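Local coordinates for regulation of enolase protein 1 (Saccharomyces cerevisiae, PDB 3O12) that functions in the galactose metabolic pathway via the GAL83 protein and may control the level of the enolase ENO1, at residues L75-G80 with S203-T208. Residues are numbered along the deposited sequence; the frame is centred on the assembly and turned at random. Where two conformers were deposited one is given.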
ATOM      1  N   LEU A  75      -2.303   8.114   0.271  1.00 11.49           N
ATOM      2  CA  LEU A  75      -2.301   9.166  -0.744  1.00 12.21           C
ATOM      3  C   LEU A  75      -2.763   8.521  -2.045  1.00 12.80           C
ATOM      4  O   LEU A  75      -2.015   7.799  -2.698  1.00 15.20           O
ATOM      5  CB  LEU A  75      -0.904   9.785  -0.908  1.00 13.57           C
ATOM      6  CG  LEU A  75      -0.741  10.852  -1.997  1.00 12.43           C
ATOM      7  CD1 LEU A  75      -1.700  12.032  -1.761  1.00 14.54           C
ATOM      8  CD2 LEU A  75       0.705  11.335  -2.067  1.00 14.83           C
ATOM      9  N   GLY A  76      -4.012   8.779  -2.414  1.00 12.68           N
ATOM     10  CA  GLY A  76      -4.616   8.092  -3.542  1.00 11.72           C
ATOM     11  C   GLY A  76      -4.685   8.908  -4.824  1.00 11.21           C
ATOM     12  O   GLY A  76      -5.223  10.017  -4.849  1.00 13.90           O
ATOM     13  N   VAL A  77      -4.160   8.329  -5.897  1.00 12.35           N
ATOM     14  CA  VAL A  77      -4.218   8.919  -7.222  1.00 13.25           C
ATOM     15  C   VAL A  77      -5.347   8.231  -7.978  1.00 12.54           C
ATOM     16  O   VAL A  77      -5.428   6.990  -8.002  1.00 11.94           O
ATOM     17  CB  VAL A  77      -2.888   8.704  -7.972  1.00 13.47           C
ATOM     18  CG1 VAL A  77      -2.926   9.393  -9.336  1.00 15.28           C
ATOM     19  CG2 VAL A  77      -1.707   9.221  -7.132  1.00 14.31           C
ATOM     20  N   GLU A  78      -6.234   9.012  -8.581  1.00 12.25           N
ATOM     21  CA  GLU A  78      -7.401   8.444  -9.236  1.00 11.85           C
ATOM     22  C   GLU A  78      -7.071   7.930 -10.634  1.00 15.09           C
ATOM     23  O   GLU A  78      -6.359   8.584 -11.413  1.00 17.15           O
ATOM     24  CB  GLU A  78      -8.544   9.467  -9.269  1.00 13.61           C
ATOM     25  CG  GLU A  78      -9.868   8.886  -9.732  1.00 15.90           C
ATOM     26  CD  GLU A  78     -11.013   9.876  -9.699  1.00 24.06           C
ATOM     27  OE1 GLU A  78     -10.880  10.953  -9.077  1.00 21.83           O
ATOM     28  OE2 GLU A  78     -12.057   9.566 -10.310  1.00 26.33           O
ATOM     29  N   THR A  79      -7.589   6.741 -10.936  1.00 14.39           N
ATOM     30  CA  THR A  79      -7.321   6.038 -12.186  1.00 14.86           C
ATOM     31  C   THR A  79      -8.598   5.880 -12.978  1.00 17.34           C
ATOM     32  O   THR A  79      -9.679   6.213 -12.497  1.00 17.68           O
ATOM     33  CB  THR A  79      -6.830   4.588 -11.907  1.00 14.05           C
ATOM     34  OG1 THR A  79      -7.946   3.759 -11.531  1.00 15.29           O
ATOM     35  CG2 THR A  79      -5.794   4.561 -10.799  1.00 14.61           C
ATOM     36  N   GLY A  80      -8.465   5.341 -14.189  1.00 14.85           N
ATOM     37  CA  GLY A  80      -9.602   4.847 -14.941  1.00 17.38           C
ATOM     38  C   GLY A  80      -9.942   3.412 -14.557  1.00 17.16           C
ATOM     39  O   GLY A  80      -9.665   2.971 -13.437  1.00 17.21           O
ATOM     40  N   SER A 203       8.709   7.345  -3.656  1.00 12.53           N
ATOM     41  CA  SER A 203       9.268   7.990  -4.837  1.00 12.02           C
ATOM     42  C   SER A 203       9.121   7.094  -6.053  1.00 13.63           C
ATOM     43  O   SER A 203       8.572   5.996  -5.955  1.00 12.99           O
ATOM     44  CB  SER A 203      10.743   8.340  -4.609  1.00 15.57           C
ATOM     45  OG  SER A 203      11.528   7.155  -4.454  1.00 16.90           O
ATOM     46  N   GLU A 204       9.608   7.543  -7.201  1.00 13.77           N
ATOM     47  CA  GLU A 204       9.576   6.726  -8.421  1.00 11.16           C
ATOM     48  C   GLU A 204       8.183   6.210  -8.742  1.00 12.05           C
ATOM     49  O   GLU A 204       7.991   5.053  -9.108  1.00 12.67           O
ATOM     50  CB  GLU A 204      10.605   5.589  -8.350  1.00 12.15           C
ATOM     51  CG  GLU A 204      12.011   6.136  -8.087  1.00 14.81           C
ATOM     52  CD  GLU A 204      13.112   5.115  -8.253  1.00 19.02           C
ATOM     53  OE1 GLU A 204      12.861   4.025  -8.809  1.00 17.96           O
ATOM     54  OE2 GLU A 204      14.242   5.445  -7.838  1.00 20.56           O
ATOM     55  N   TRP A 205       7.211   7.100  -8.622  1.00 12.61           N
ATOM     56  CA  TRP A 205       5.828   6.807  -8.950  1.00 11.00           C
ATOM     57  C   TRP A 205       5.582   6.734 -10.443  1.00 13.13           C
ATOM     58  O   TRP A 205       6.082   7.563 -11.217  1.00 14.76           O
ATOM     59  CB  TRP A 205       4.942   7.931  -8.403  1.00 12.56           C
ATOM     60  CG  TRP A 205       3.487   7.777  -8.741  1.00 13.39           C
ATOM     61  CD1 TRP A 205       2.764   8.518  -9.630  1.00 13.78           C
ATOM     62  CD2 TRP A 205       2.589   6.807  -8.196  1.00 13.54           C
ATOM     63  NE1 TRP A 205       1.460   8.075  -9.661  1.00 14.35           N
ATOM     64  CE2 TRP A 205       1.330   7.027  -8.790  1.00 13.70           C
ATOM     65  CE3 TRP A 205       2.730   5.772  -7.260  1.00 14.14           C
ATOM     66  CZ2 TRP A 205       0.210   6.252  -8.479  1.00 14.98           C
ATOM     67  CZ3 TRP A 205       1.612   5.006  -6.955  1.00 15.69           C
ATOM     68  CH2 TRP A 205       0.378   5.252  -7.565  1.00 14.87           C
ATOM     69  N   SER A 206       4.767   5.770 -10.846  1.00 14.07           N
ATOM     70  CA  SER A 206       4.316   5.674 -12.230  0.50 14.48           C
ATOM     71  C   SER A 206       2.901   5.111 -12.252  1.00 13.53           C
ATOM     72  O   SER A 206       2.625   4.125 -11.560  1.00 15.15           O
ATOM     73  CB  SER A 206       5.256   4.769 -13.031  0.50 18.72           C
ATOM     74  OG  SER A 206       4.925   4.778 -14.411  0.50 25.23           O
ATOM     75  N   LEU A 207       2.019   5.708 -13.040  1.00 14.06           N
ATOM     76  CA  LEU A 207       0.656   5.224 -13.197  1.00 12.60           C
ATOM     77  C   LEU A 207       0.280   5.283 -14.665  1.00 15.26           C
ATOM     78  O   LEU A 207       0.345   6.357 -15.285  1.00 17.36           O
ATOM     79  CB  LEU A 207      -0.316   6.063 -12.368  1.00 14.08           C
ATOM     80  CG  LEU A 207      -1.808   5.805 -12.581  1.00 14.99           C
ATOM     81  CD1 LEU A 207      -2.163   4.390 -12.161  1.00 16.28           C
ATOM     82  CD2 LEU A 207      -2.653   6.815 -11.811  1.00 21.09           C
ATOM     83  N   THR A 208      -0.108   4.144 -15.226  1.00 15.67           N
ATOM     84  CA  THR A 208      -0.399   4.039 -16.653  1.00 18.69           C
ATOM     85  C   THR A 208      -1.494   3.012 -16.904  1.00 19.24           C
ATOM     86  O   THR A 208      -1.939   2.334 -15.979  1.00 16.13           O
ATOM     87  CB  THR A 208       0.845   3.590 -17.440  1.00 22.00           C
ATOM     88  OG1 THR A 208       1.214   2.266 -17.041  1.00 26.34           O
ATOM     89  CG2 THR A 208       2.016   4.535 -17.195  1.00 31.39           C
TER
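Val77 reaches from one strand with both of its methyls: CG1 goes to Leu207 and CG2 to the indole of Trp205. With CG1 anti to the backbone N (chi1 -177°) and CG2 beside that N, CG1 is aimed at the leucine and CG2 at the indole. CG2 comes obliquely to the six-membered ring of Trp205, 3.8 Å from CZ2, and CB of Val77 stands 4.0 Å from the same carbon. Valine and indole run past each other in opposite directions, as do Val77 and Leu207, where CG1 of the valine packs 3.6 Å from CD2 of the leucine. The strands belong to two different sheets: 68-78 to the larger antiparallel one, 199-208 to a seven-stranded one. Their local axes run 9.7 Å apart at 31°, so the side chains fill the interface between two layers, as in a beta-sandwich, with Val186 of the neighbouring strand 185-191 touching both Trp205 and Leu207. Just past the end of strand 68-78, Thr79 meets Leu207 at about a right angle, its methyl CG2 3.9 Å from CD1 of the leucine and nearly as close to CD2. Its hydroxyl is used locally: OG1 donates to Gly80 O over 2.7 Å, in the carbonyl plane and on a lone pair, and also bonds to the backbone N of Tyr184. The indole is anchored at its polar end by NE1, which hydrogen-bonds to Thr28 O, in the loop at the start of the modelled chain, and Leu207 N sits over one face of the indole, 4.1 Å above its plane and displaced toward the periphery.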